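Long-range contacts in MucR Phosphodiesterase (Pseudomonas aeruginosa, PDB 5M1T), which belongs to the EAL-domain family, whose fold is a modified TIM barrel, and holds two magnesium ions and the ligand C2E at the mouth of that barrel: residues Ile183-Phe188 with Ala203-Asp209; Leu48-Pro52 with Gly268-Ala273; Leu135-Arg140 with Gln175-Val181. One frame throughout, in Å; residues are numbered along the deposited sequence.

Contact 1: Ile183-Phe188 with Ala203-Asp209; sequences ISIDDF and ASELKID. With MG (magnesium ion), chain E; MG (magnesium ion), chain D; C2E (9,9'-[(2R,3R,3aS,5S,7aR,9R,10R,10aS,12S,14aR)-3,5,10,12-tetrahydroxy-5,12-dioxidooctahydro-2H,7H-difuro[3,2-d:3',2'-j][1,3,7,9,2,8]tetraoxadiphosphacyclododecine-2,9-diyl]bis(2-amino-1,9-dihydro-6H-purin-6-one)), chain C.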
loop_
_atom_site.group_PDB
_atom_site.type_symbol
_atom_site.label_atom_id
_atom_site.label_comp_id
_atom_site.label_asym_id
_atom_site.label_seq_id
_atom_site.Cartn_x
_atom_site.Cartn_y
_atom_site.Cartn_z
ATOM N N ILE A 183 4.613 14.376 -8.279
ATOM C CA ILE A 183 3.437 13.506 -8.168
ATOM C C ILE A 183 2.348 13.917 -9.167
ATOM O O ILE A 183 1.879 15.046 -9.148
ATOM C CB ILE A 183 2.814 13.556 -6.756
ATOM C CG1 ILE A 183 3.838 13.203 -5.685
ATOM C CG2 ILE A 183 1.564 12.689 -6.685
ATOM C CD1 ILE A 183 4.300 11.775 -5.774
ATOM N N SER A 184 1.954 12.977 -10.020
ATOM C CA SER A 184 0.917 13.197 -11.017
ATOM C C SER A 184 -0.309 12.323 -10.730
ATOM O O SER A 184 -0.178 11.135 -10.367
ATOM C CB SER A 184 1.490 12.884 -12.406
ATOM O OG SER A 184 0.502 13.050 -13.418
ATOM N N ILE A 185 -1.498 12.910 -10.838
ATOM C CA ILE A 185 -2.748 12.137 -10.738
ATOM C C ILE A 185 -3.230 11.765 -12.139
ATOM O O ILE A 185 -3.675 12.612 -12.911
ATOM C CB ILE A 185 -3.857 12.909 -10.023
ATOM C CG1 ILE A 185 -3.391 13.456 -8.682
ATOM C CG2 ILE A 185 -5.095 12.039 -9.817
ATOM C CD1 ILE A 185 -2.923 12.442 -7.670
ATOM N N ASP A 186 -3.152 10.486 -12.444
ATOM C CA ASP A 186 -3.354 9.969 -13.783
ATOM C C ASP A 186 -4.852 9.635 -14.059
ATOM O O ASP A 186 -5.671 9.551 -13.130
ATOM C CB ASP A 186 -2.529 8.667 -13.886
ATOM C CG ASP A 186 -2.197 8.277 -15.309
ATOM O OD1 ASP A 186 -2.630 8.976 -16.285
ATOM O OD2 ASP A 186 -1.481 7.253 -15.416
ATOM N N ASP A 187 -5.186 9.399 -15.319
ATOM C CA ASP A 187 -6.556 9.007 -15.706
ATOM C C ASP A 187 -7.639 9.877 -15.060
ATOM O O ASP A 187 -8.703 9.395 -14.651
ATOM C CB ASP A 187 -6.825 7.532 -15.382
ATOM C CG ASP A 187 -5.898 6.574 -16.141
ATOM O OD1 ASP A 187 -5.148 6.993 -17.073
ATOM O OD2 ASP A 187 -5.937 5.378 -15.779
ATOM N N PHE A 188 -7.369 11.169 -14.970
ATOM C CA PHE A 188 -8.251 12.048 -14.237
ATOM C C PHE A 188 -9.572 12.218 -15.003
ATOM O O PHE A 188 -9.610 12.317 -16.227
ATOM C CB PHE A 188 -7.584 13.381 -13.919
ATOM C CG PHE A 188 -8.282 14.148 -12.855
ATOM C CD1 PHE A 188 -8.015 13.896 -11.525
ATOM C CD2 PHE A 188 -9.254 15.098 -13.179
ATOM C CE1 PHE A 188 -8.676 14.578 -10.518
ATOM C CE2 PHE A 188 -9.910 15.795 -12.175
ATOM C CZ PHE A 188 -9.621 15.527 -10.840
ATOM N N ALA A 203 0.177 16.909 -5.185
ATOM C CA ALA A 203 0.278 16.615 -6.579
ATOM C C ALA A 203 0.787 17.853 -7.261
ATOM O O ALA A 203 0.674 18.933 -6.742
ATOM C CB ALA A 203 -1.079 16.225 -7.140
ATOM N N SER A 204 1.368 17.667 -8.427
ATOM C CA SER A 204 1.914 18.737 -9.223
ATOM C C SER A 204 1.187 18.835 -10.521
ATOM O O SER A 204 1.201 19.864 -11.140
ATOM C CB SER A 204 3.383 18.446 -9.531
ATOM O OG SER A 204 4.157 18.895 -8.459
ATOM N N GLU A 205 0.578 17.732 -10.956
ATOM C CA GLU A 205 -0.150 17.721 -12.231
ATOM C C GLU A 205 -1.338 16.751 -12.237
ATOM O O GLU A 205 -1.336 15.744 -11.530
ATOM C CB GLU A 205 0.804 17.421 -13.399
ATOM C CG GLU A 205 1.335 16.029 -13.418
ATOM C CD GLU A 205 2.156 15.646 -14.666
ATOM O OE1 GLU A 205 2.943 16.481 -15.218
ATOM O OE2 GLU A 205 2.019 14.452 -15.069
ATOM N N LEU A 206 -2.360 17.109 -13.013
ATOM C CA LEU A 206 -3.396 16.183 -13.374
ATOM C C LEU A 206 -3.245 15.820 -14.835
ATOM O O LEU A 206 -2.912 16.682 -15.661
ATOM C CB LEU A 206 -4.769 16.770 -13.141
ATOM C CG LEU A 206 -5.062 17.457 -11.815
ATOM C CD1 LEU A 206 -6.469 17.994 -11.917
ATOM C CD2 LEU A 206 -4.926 16.510 -10.622
ATOM N N LYS A 207 -3.525 14.544 -15.139
ATOM C CA LYS A 207 -3.518 14.046 -16.528
ATOM C C LYS A 207 -4.936 13.673 -16.958
ATOM O O LYS A 207 -5.494 12.670 -16.507
ATOM C CB LYS A 207 -2.606 12.844 -16.702
ATOM C CG LYS A 207 -1.235 13.048 -16.111
ATOM C CD LYS A 207 -0.259 11.982 -16.549
ATOM C CE LYS A 207 0.437 12.333 -17.855
ATOM N NZ LYS A 207 1.140 11.107 -18.420
ATOM N N ILE A 208 -5.493 14.458 -17.872
ATOM C CA ILE A 208 -6.830 14.179 -18.351
ATOM C C ILE A 208 -6.872 12.830 -19.069
ATOM O O ILE A 208 -6.032 12.579 -19.956
ATOM C CB ILE A 208 -7.331 15.244 -19.337
ATOM C CG1 ILE A 208 -7.285 16.637 -18.708
ATOM C CG2 ILE A 208 -8.741 14.888 -19.743
ATOM C CD1 ILE A 208 -7.316 17.743 -19.729
ATOM N N ASP A 209 -7.847 11.982 -18.724
ATOM C CA ASP A 209 -7.863 10.641 -19.308
ATOM C C ASP A 209 -8.111 10.728 -20.801
ATOM O O ASP A 209 -8.953 11.529 -21.251
ATOM C CB ASP A 209 -8.923 9.757 -18.707
ATOM C CG ASP A 209 -8.847 8.333 -19.248
ATOM O OD1 ASP A 209 -7.836 7.648 -19.006
ATOM O OD2 ASP A 209 -9.776 7.917 -19.970
HETATM MG MG MG E . -3.481 8.204 -18.210
HETATM MG MG MG D . 0.135 7.091 -16.850
HETATM P P1 C2E C . -1.727 5.210 -18.966
HETATM O O2P C2E C . -0.947 5.533 -17.722
HETATM O O1P C2E C . -2.982 6.033 -19.173
HETATM O "O5'" C2E C . -0.739 5.400 -20.203
HETATM C "C5'" C2E C . -1.170 6.037 -21.385
HETATM C "C4'" C2E C . -1.694 5.032 -22.386
HETATM O "O4'" C2E C . -2.293 5.754 -23.479
HETATM C "C3'" C2E C . -0.588 4.184 -22.992
HETATM O "O3'" C2E C . -1.118 2.896 -23.302
HETATM C "C2'" C2E C . -0.246 4.895 -24.283
HETATM O "O2'" C2E C . 0.318 4.032 -25.271
HETATM C "C1'" C2E C . -1.636 5.367 -24.687
HETATM N N9 C2E C . -1.636 6.504 -25.606
HETATM C C8 C2E C . -0.847 7.590 -25.552
HETATM N N7 C2E C . -1.147 8.432 -26.565
HETATM C C5 C2E C . -2.150 7.884 -27.265
HETATM C C6 C2E C . -2.936 8.252 -28.448
HETATM O O6 C2E C . -2.718 9.337 -29.032
HETATM N N1 C2E C . -3.884 7.390 -28.851
HETATM C C2 C2E C . -4.120 6.219 -28.216
HETATM N N2 C2E C . -5.084 5.388 -28.673
HETATM N N3 C2E C . -3.442 5.829 -27.122
HETATM C C4 C2E C . -2.463 6.609 -26.627
HETATM P P11 C2E C . -0.315 1.562 -22.900
HETATM O O21 C2E C . 1.160 1.781 -23.195
HETATM O O11 C2E C . -0.843 0.425 -23.707
HETATM O O5A C2E C . -0.519 1.351 -21.328
HETATM C C5A C2E C . -1.848 1.178 -20.828
HETATM C C4A C2E C . -1.847 1.316 -19.321
HETATM O O4A C2E C . -0.970 0.364 -18.729
HETATM C C3A C2E C . -1.296 2.637 -18.853
HETATM O O3A C2E C . -2.247 3.684 -18.935
HETATM C C2A C2E C . -0.884 2.337 -17.436
HETATM O O2A C2E C . -1.997 2.356 -16.553
HETATM C C1A C2E C . -0.399 0.912 -17.536
HETATM N N91 C2E C . 1.091 0.874 -17.576
HETATM C C81 C2E C . 1.915 1.021 -18.635
HETATM N N71 C2E C . 3.214 0.885 -18.257
HETATM C C51 C2E C . 3.209 0.650 -16.933
HETATM C C61 C2E C . 4.220 0.418 -15.887
HETATM O O61 C2E C . 5.437 0.429 -16.172
HETATM N N11 C2E C . 3.788 0.213 -14.630
HETATM C C21 C2E C . 2.475 0.221 -14.315
HETATM N N21 C2E C . 2.100 0.010 -13.041
HETATM N N31 C2E C . 1.490 0.427 -15.216
HETATM C C41 C2E C . 1.815 0.651 -16.502
HETATM O O HOH W 1 4.501 16.704 -6.703
HETATM O O HOH W 2 -0.452 8.269 -18.568
HETATM O O HOH W 3 -5.337 7.395 -19.105
#

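Contact 2: Leu48-Pro52 with Gly268-Ala273; sequences LHYQP and GRPMPA. With C2E (9,9'-[(2R,3R,3aS,5S,7aR,9R,10R,10aS,12S,14aR)-3,5,10,12-tetrahydroxy-5,12-dioxidooctahydro-2H,7H-difuro[3,2-d:3',2'-j][1,3,7,9,2,8]tetraoxadiphosphacyclododecine-2,9-diyl]bis(2-amino-1,9-dihydro-6H-purin-6-one)), chain C.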
loop_
_atom_site.group_PDB
_atom_site.type_symbol
_atom_site.label_atom_id
_atom_site.label_comp_id
_atom_site.label_asym_id
_atom_site.label_seq_id
_atom_site.Cartn_x
_atom_site.Cartn_y
_atom_site.Cartn_z
ATOM N N LEU A 48 11.097 -0.992 -21.904
ATOM C CA LEU A 48 10.376 0.271 -21.766
ATOM C C LEU A 48 10.316 1.036 -23.062
ATOM O O LEU A 48 11.327 1.207 -23.753
ATOM C CB LEU A 48 11.003 1.170 -20.719
ATOM C CG LEU A 48 10.800 0.785 -19.282
ATOM C CD1 LEU A 48 11.376 1.878 -18.384
ATOM C CD2 LEU A 48 9.324 0.605 -18.991
ATOM N N HIS A 49 9.113 1.507 -23.381
ATOM C CA HIS A 49 8.960 2.538 -24.392
ATOM C C HIS A 49 8.645 3.843 -23.666
ATOM O O HIS A 49 8.196 3.846 -22.518
ATOM C CB HIS A 49 7.878 2.148 -25.377
ATOM C CG HIS A 49 8.302 1.061 -26.314
ATOM N ND1 HIS A 49 7.649 0.788 -27.498
ATOM C CD2 HIS A 49 9.334 0.186 -26.246
ATOM C CE1 HIS A 49 8.236 -0.230 -28.100
ATOM N NE2 HIS A 49 9.267 -0.608 -27.365
ATOM N N TYR A 50 8.931 4.948 -24.327
ATOM C CA TYR A 50 8.842 6.246 -23.730
ATOM C C TYR A 50 8.010 7.100 -24.651
ATOM O O TYR A 50 8.247 7.115 -25.863
ATOM C CB TYR A 50 10.247 6.840 -23.555
ATOM C CG TYR A 50 11.139 5.971 -22.692
ATOM C CD1 TYR A 50 11.096 6.055 -21.328
ATOM C CD2 TYR A 50 11.996 5.060 -23.253
ATOM C CE1 TYR A 50 11.878 5.238 -20.523
ATOM C CE2 TYR A 50 12.787 4.232 -22.462
ATOM C CZ TYR A 50 12.726 4.320 -21.100
ATOM O OH TYR A 50 13.537 3.514 -20.332
ATOM N N GLN A 51 7.001 7.775 -24.099
ATOM C CA GLN A 51 6.206 8.719 -24.882
ATOM C C GLN A 51 6.461 10.182 -24.474
ATOM O O GLN A 51 6.347 10.541 -23.307
ATOM C CB GLN A 51 4.731 8.407 -24.787
ATOM C CG GLN A 51 3.988 9.125 -25.908
ATOM C CD GLN A 51 2.500 8.977 -25.832
ATOM O OE1 GLN A 51 1.949 8.684 -24.767
ATOM N NE2 GLN A 51 1.837 9.157 -26.981
ATOM N N PRO A 52 6.832 11.025 -25.440
ATOM C CA PRO A 52 7.083 12.444 -25.182
ATOM C C PRO A 52 5.912 13.167 -24.572
ATOM O O PRO A 52 4.763 12.914 -24.989
ATOM C CB PRO A 52 7.314 13.024 -26.576
ATOM C CG PRO A 52 7.654 11.886 -27.468
ATOM C CD PRO A 52 7.053 10.657 -26.853
ATOM N N GLY A 268 3.958 12.193 -30.870
ATOM C CA GLY A 268 4.999 11.184 -30.817
ATOM C C GLY A 268 4.528 9.944 -30.088
ATOM O O GLY A 268 4.095 10.023 -28.951
ATOM N N ARG A 269 4.609 8.807 -30.759
ATOM C CA ARG A 269 4.177 7.553 -30.169
ATOM C C ARG A 269 5.230 7.054 -29.168
ATOM O O ARG A 269 6.396 7.494 -29.213
ATOM C CB ARG A 269 3.989 6.507 -31.262
ATOM C CG ARG A 269 2.881 6.829 -32.238
ATOM C CD ARG A 269 2.625 5.702 -33.220
ATOM N NE ARG A 269 1.427 5.964 -34.038
ATOM C CZ ARG A 269 0.364 5.161 -34.143
ATOM N NH1 ARG A 269 0.296 3.995 -33.506
ATOM N NH2 ARG A 269 -0.648 5.522 -34.906
ATOM N N PRO A 270 4.823 6.135 -28.271
ATOM C CA PRO A 270 5.798 5.461 -27.420
ATOM C C PRO A 270 6.829 4.784 -28.289
ATOM O O PRO A 270 6.464 4.160 -29.270
ATOM C CB PRO A 270 4.959 4.402 -26.673
ATOM C CG PRO A 270 3.551 4.950 -26.738
ATOM C CD PRO A 270 3.457 5.638 -28.053
ATOM N N MET A 271 8.102 4.950 -27.954
ATOM C CA MET A 271 9.159 4.263 -28.665
ATOM C C MET A 271 10.340 3.966 -27.720
ATOM O O MET A 271 10.450 4.559 -26.655
ATOM C CB MET A 271 9.566 5.043 -29.940
ATOM C CG MET A 271 9.987 6.492 -29.739
ATOM S SD MET A 271 10.279 7.411 -31.293
ATOM C CE MET A 271 8.820 8.489 -31.233
ATOM N N PRO A 272 11.199 3.006 -28.090
ATOM C CA PRO A 272 12.407 2.750 -27.301
ATOM C C PRO A 272 13.349 3.971 -27.252
ATOM O O PRO A 272 13.372 4.801 -28.188
ATOM C CB PRO A 272 13.092 1.571 -28.029
ATOM C CG PRO A 272 12.075 1.050 -28.964
ATOM C CD PRO A 272 11.143 2.169 -29.292
ATOM N N ALA A 273 14.101 4.061 -26.151
ATOM C CA ALA A 273 14.936 5.217 -25.851
ATOM C C ALA A 273 15.848 5.579 -27.023
ATOM O O ALA A 273 16.004 6.747 -27.363
ATOM C CB ALA A 273 15.773 4.926 -24.632
HETATM P P1 C2E C . -1.727 5.210 -18.966
HETATM O O2P C2E C . -0.947 5.533 -17.722
HETATM O O1P C2E C . -2.982 6.033 -19.173
HETATM O "O5'" C2E C . -0.739 5.400 -20.203
HETATM C "C5'" C2E C . -1.170 6.037 -21.385
HETATM C "C4'" C2E C . -1.694 5.032 -22.386
HETATM O "O4'" C2E C . -2.293 5.754 -23.479
HETATM C "C3'" C2E C . -0.588 4.184 -22.992
HETATM O "O3'" C2E C . -1.118 2.896 -23.302
HETATM C "C2'" C2E C . -0.246 4.895 -24.283
HETATM O "O2'" C2E C . 0.318 4.032 -25.271
HETATM C "C1'" C2E C . -1.636 5.367 -24.687
HETATM N N9 C2E C . -1.636 6.504 -25.606
HETATM C C8 C2E C . -0.847 7.590 -25.552
HETATM N N7 C2E C . -1.147 8.432 -26.565
HETATM C C5 C2E C . -2.150 7.884 -27.265
HETATM C C6 C2E C . -2.936 8.252 -28.448
HETATM O O6 C2E C . -2.718 9.337 -29.032
HETATM N N1 C2E C . -3.884 7.390 -28.851
HETATM C C2 C2E C . -4.120 6.219 -28.216
HETATM N N2 C2E C . -5.084 5.388 -28.673
HETATM N N3 C2E C . -3.442 5.829 -27.122
HETATM C C4 C2E C . -2.463 6.609 -26.627
HETATM P P11 C2E C . -0.315 1.562 -22.900
HETATM O O21 C2E C . 1.160 1.781 -23.195
HETATM O O11 C2E C . -0.843 0.425 -23.707
HETATM O O5A C2E C . -0.519 1.351 -21.328
HETATM C C5A C2E C . -1.848 1.178 -20.828
HETATM C C4A C2E C . -1.847 1.316 -19.321
HETATM O O4A C2E C . -0.970 0.364 -18.729
HETATM C C3A C2E C . -1.296 2.637 -18.853
HETATM O O3A C2E C . -2.247 3.684 -18.935
HETATM C C2A C2E C . -0.884 2.337 -17.436
HETATM O O2A C2E C . -1.997 2.356 -16.553
HETATM C C1A C2E C . -0.399 0.912 -17.536
HETATM N N91 C2E C . 1.091 0.874 -17.576
HETATM C C81 C2E C . 1.915 1.021 -18.635
HETATM N N71 C2E C . 3.214 0.885 -18.257
HETATM C C51 C2E C . 3.209 0.650 -16.933
HETATM C C61 C2E C . 4.220 0.418 -15.887
HETATM O O61 C2E C . 5.437 0.429 -16.172
HETATM N N11 C2E C . 3.788 0.213 -14.630
HETATM C C21 C2E C . 2.475 0.221 -14.315
HETATM N N21 C2E C . 2.100 0.010 -13.041
HETATM N N31 C2E C . 1.490 0.427 -15.216
HETATM C C41 C2E C . 1.815 0.651 -16.502
HETATM O O HOH W 4 14.278 1.566 -24.193
#

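Contact 3: Leu135-Arg140 with Gln175-Val181; sequences LVDSVR and QLSAMGV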
loop_
_atom_site.group_PDB
_atom_site.type_symbol
_atom_site.label_atom_id
_atom_site.label_comp_id
_atom_site.label_asym_id
_atom_site.label_seq_id
_atom_site.Cartn_x
_atom_site.Cartn_y
_atom_site.Cartn_z
ATOM N N LEU A 135 7.239 0.886 -0.951
ATOM C CA LEU A 135 7.274 1.820 -2.079
ATOM C C LEU A 135 8.290 2.924 -1.934
ATOM O O LEU A 135 9.094 3.114 -2.833
ATOM C CB LEU A 135 5.910 2.452 -2.336
ATOM C CG LEU A 135 5.913 3.539 -3.436
ATOM C CD1 LEU A 135 6.129 2.910 -4.808
ATOM C CD2 LEU A 135 4.606 4.282 -3.412
ATOM N N VAL A 136 8.242 3.653 -0.827
ATOM C CA VAL A 136 9.111 4.828 -0.610
ATOM C C VAL A 136 10.586 4.488 -0.489
ATOM O O VAL A 136 11.427 5.235 -0.980
ATOM C CB VAL A 136 8.705 5.626 0.643
ATOM C CG1 VAL A 136 9.719 6.721 0.928
ATOM C CG2 VAL A 136 7.337 6.238 0.428
ATOM N N ASP A 137 10.900 3.382 0.184
ATOM C CA ASP A 137 12.268 2.945 0.301
ATOM C C ASP A 137 12.791 2.584 -1.072
ATOM O O ASP A 137 13.928 2.906 -1.407
ATOM C CB ASP A 137 12.404 1.748 1.265
ATOM C CG ASP A 137 12.156 2.136 2.701
ATOM O OD1 ASP A 137 11.941 3.338 2.972
ATOM O OD2 ASP A 137 12.148 1.239 3.575
ATOM N N SER A 138 11.955 1.940 -1.875
ATOM C CA SER A 138 12.325 1.503 -3.238
ATOM C C SER A 138 12.563 2.690 -4.179
ATOM O O SER A 138 13.434 2.646 -5.056
ATOM C CB SER A 138 11.201 0.604 -3.774
ATOM O OG SER A 138 11.347 0.302 -5.146
ATOM N N VAL A 139 11.794 3.762 -4.001
ATOM C CA VAL A 139 12.002 4.949 -4.821
ATOM C C VAL A 139 13.310 5.583 -4.424
ATOM O O VAL A 139 14.153 5.828 -5.259
ATOM C CB VAL A 139 10.826 5.940 -4.710
ATOM C CG1 VAL A 139 11.197 7.314 -5.223
ATOM C CG2 VAL A 139 9.628 5.369 -5.466
ATOM N N ARG A 140 13.484 5.806 -3.132
ATOM C CA ARG A 140 14.741 6.358 -2.604
ATOM C C ARG A 140 15.945 5.521 -3.058
ATOM O O ARG A 140 16.920 6.082 -3.528
ATOM C CB ARG A 140 14.694 6.484 -1.075
ATOM C CG ARG A 140 16.049 6.796 -0.443
ATOM C CD ARG A 140 15.976 7.162 1.030
ATOM N NE ARG A 140 14.840 6.539 1.720
ATOM C CZ ARG A 140 13.759 7.194 2.166
ATOM N NH1 ARG A 140 13.625 8.516 2.014
ATOM N NH2 ARG A 140 12.791 6.522 2.780
ATOM N N GLN A 175 5.472 11.946 1.874
ATOM C CA GLN A 175 6.841 11.447 1.948
ATOM C C GLN A 175 7.556 11.598 0.601
ATOM O O GLN A 175 8.628 12.179 0.535
ATOM C CB GLN A 175 6.886 9.976 2.345
ATOM C CG GLN A 175 6.586 9.688 3.797
ATOM C CD GLN A 175 6.541 8.202 4.048
ATOM O OE1 GLN A 175 5.484 7.582 3.970
ATOM N NE2 GLN A 175 7.696 7.613 4.293
ATOM N N LEU A 176 6.941 11.073 -0.462
ATOM C CA LEU A 176 7.508 11.146 -1.798
ATOM C C LEU A 176 7.796 12.590 -2.235
ATOM O O LEU A 176 8.841 12.873 -2.819
ATOM C CB LEU A 176 6.576 10.484 -2.793
ATOM C CG LEU A 176 6.397 8.979 -2.640
ATOM C CD1 LEU A 176 5.267 8.474 -3.518
ATOM C CD2 LEU A 176 7.667 8.237 -2.992
ATOM N N SER A 177 6.893 13.506 -1.914
ATOM C CA SER A 177 7.024 14.915 -2.303
ATOM C C SER A 177 8.129 15.634 -1.508
ATOM O O SER A 177 8.815 16.495 -2.027
ATOM C CB SER A 177 5.685 15.623 -2.091
ATOM O OG SER A 177 5.818 16.965 -2.406
ATOM N N ALA A 178 8.288 15.269 -0.243
ATOM C CA ALA A 178 9.353 15.812 0.603
ATOM C C ALA A 178 10.735 15.366 0.098
ATOM O O ALA A 178 11.711 16.075 0.269
ATOM C CB ALA A 178 9.148 15.392 2.064
ATOM N N MET A 179 10.809 14.180 -0.504
ATOM C CA MET A 179 12.051 13.695 -1.135
ATOM C C MET A 179 12.364 14.455 -2.412
ATOM O O MET A 179 13.465 14.379 -2.924
ATOM C CB MET A 179 11.927 12.235 -1.530
ATOM C CG MET A 179 11.792 11.250 -0.395
ATOM S SD MET A 179 11.416 9.630 -1.094
ATOM C CE MET A 179 12.739 9.448 -2.284
ATOM N N GLY A 180 11.376 15.160 -2.949
ATOM C CA GLY A 180 11.579 15.951 -4.163
ATOM C C GLY A 180 11.012 15.321 -5.419
ATOM O O GLY A 180 11.211 15.827 -6.490
ATOM N N VAL A 181 10.317 14.209 -5.285
ATOM C CA VAL A 181 9.710 13.520 -6.430
ATOM C C VAL A 181 8.406 14.205 -6.869
ATOM O O VAL A 181 7.595 14.624 -6.042
ATOM C CB VAL A 181 9.393 12.048 -6.068
ATOM C CG1 VAL A 181 8.659 11.379 -7.208
ATOM C CG2 VAL A 181 10.672 11.283 -5.737
#

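Contact 1: Ile183-Phe188 with Ala203-Asp209
F188 and K207 meet where two parallel strands change register. The backbone N of F188 donates to K207 O (2.9 Å), and D209 N in turn bonds to F188 O. Earlier in the strands I185 is paired with L206, and further on F188 with I208, so a beta bulge separates the two pairings. The phenyl group of F188, its CG anti to the backbone N (chi1 -163°), receives L206 over one face. CD1 of L206 stands 4.0 Å from the ring centroid and only 7° from the ring normal, a CH-pi contact. The second branch of L206 turns to I185, with L206 CD2 3.8 Å from I185 CB, and the two side chains run side by side on one face of the sheet. I229 and L232 of helix 220-236 also pack on F188. These strands belong to a beta-alpha-beta unit, 182-188 and 205-208 joined through helix 195-200, in the barrel of the EAL domain. K207, whose backbone N is bonded to I185 O, runs past S184. Its CG passes 3.2 Å from S184 OG before the chain bends at chi3 (88°), and NZ forms salt bridges with E156 and E65. Next to it the hydroxyl of S184 donates to E205 OE2 (2.6 Å) on the anti lone pair, while E205 OE1 pairs with K53. D186 bridges the metal pair, OD1 on one magnesium ion and OD2 on the other. D187 OD1 binds the first of these ions as well (2.4 Å), and D187 N donates to D186 OD1 from above the carboxylate plane, tying neighbouring metal ligands together.

Contact 2: Leu48-Pro52 with Gly268-Ala273
Y50 and M271 form a single antiparallel bridge, a hydrogen-bonded pair, between the first strand of the EAL barrel and the loop that follows its last strand. Y50 N donates to M271 O (2.8 Å) and M271 N bonds back to Y50 O (3.0 Å). CA-H...O contacts flank the pair, from H49 CA to M271 O and from P270 CA to Y50 O. One water extends the link, donating to L48 O and accepting from A273 N at the start of helix 273-276.

Ring packing flanks the bridge. The imidazole of H49 runs alongside P272, whose CD sits 3.9 Å from the ring centroid and 10° off its normal, a CH-pi contact over one face. The Y50 ring turns its edge to the P272-A273 peptide, and its CE2 touches A273 CB at 3.8 Å; W111 meets the same tyrosine edge-to-face. P270 packs its CB on H49 CB.

Polar side-chain contacts lie towards the ligand pocket. Q51, with CG anti to its own N (chi1 -163°) and the chain extended, has its OE1 bonded to Q263. Its NE2 donates to G268 O (3.1 Å), a partner nearly in the amide plane, and also lies 3.1 Å from N7 of C2E.

Contact 3: Leu135-Arg140 with Gln175-Val181
The helical segments carrying V136 and L176 come closest at these two residues, their CA atoms 6.6 Å apart, and are wider at R140 and M179, at 8.0 Å. Helix 166-178 finishes in a Schellman motif: G180 takes a positive phi (103°) and V181 N bonds back to L176 O, which turns the chain into the following strand. No hydrogen bond crosses the contact. V136 divides its methyls, CG2 against L176 CD2 (4.0 Å) and CG1 against M179 SD (3.9 Å), while the Q175 side chain crosses that of V136 at about a right angle, bringing Q175 NE2 to 4.0 Å from V136 CG1. The bent end of M179 (chi3 53°) lays CE against the backbone of R140, 3.7 Å from CA, and also on V139 CG1. That same V139 methyl meets V181 CG2 tip to tip. On the outer side R140 NH2 is salt-bridged to D137 OD1 through a weak hydrogen bond (3.3 Å), at the edge of the guanidinium group; D137 also has a long, weak ion pair with R234 of the second subunit. On the strand side, L155 of strand 153-158 touches V139, L176 and V181, so two neighbouring helices pack on each other and over one strand, as in the outer helical layer of a TIM-type barrel.

How the contacts relate
Contact 1 is buried and lies deepest, its centre about 8 Å from the centre of the chain. Contacts 2 and 3 are both partly buried, one at the barrel's first strand, the other farther from the chain centre, in the helical layer. Contacts 1 and 2 reach the same sheet and both touch C2E, but differently: the first pairs parallel strands and supplies metal-binding carboxylates, the second joins a strand to a loop through an antiparallel bridge and proline packing. Contact 3 has no hydrogen bond between its segments and rests on apolar side chains. It nevertheless adjoins contact 1, since helix 166-178 leads into strand 182-188 and I183 CD1 packs 4.0 Å from L176 CB. Contacts 2 and 3 do not touch.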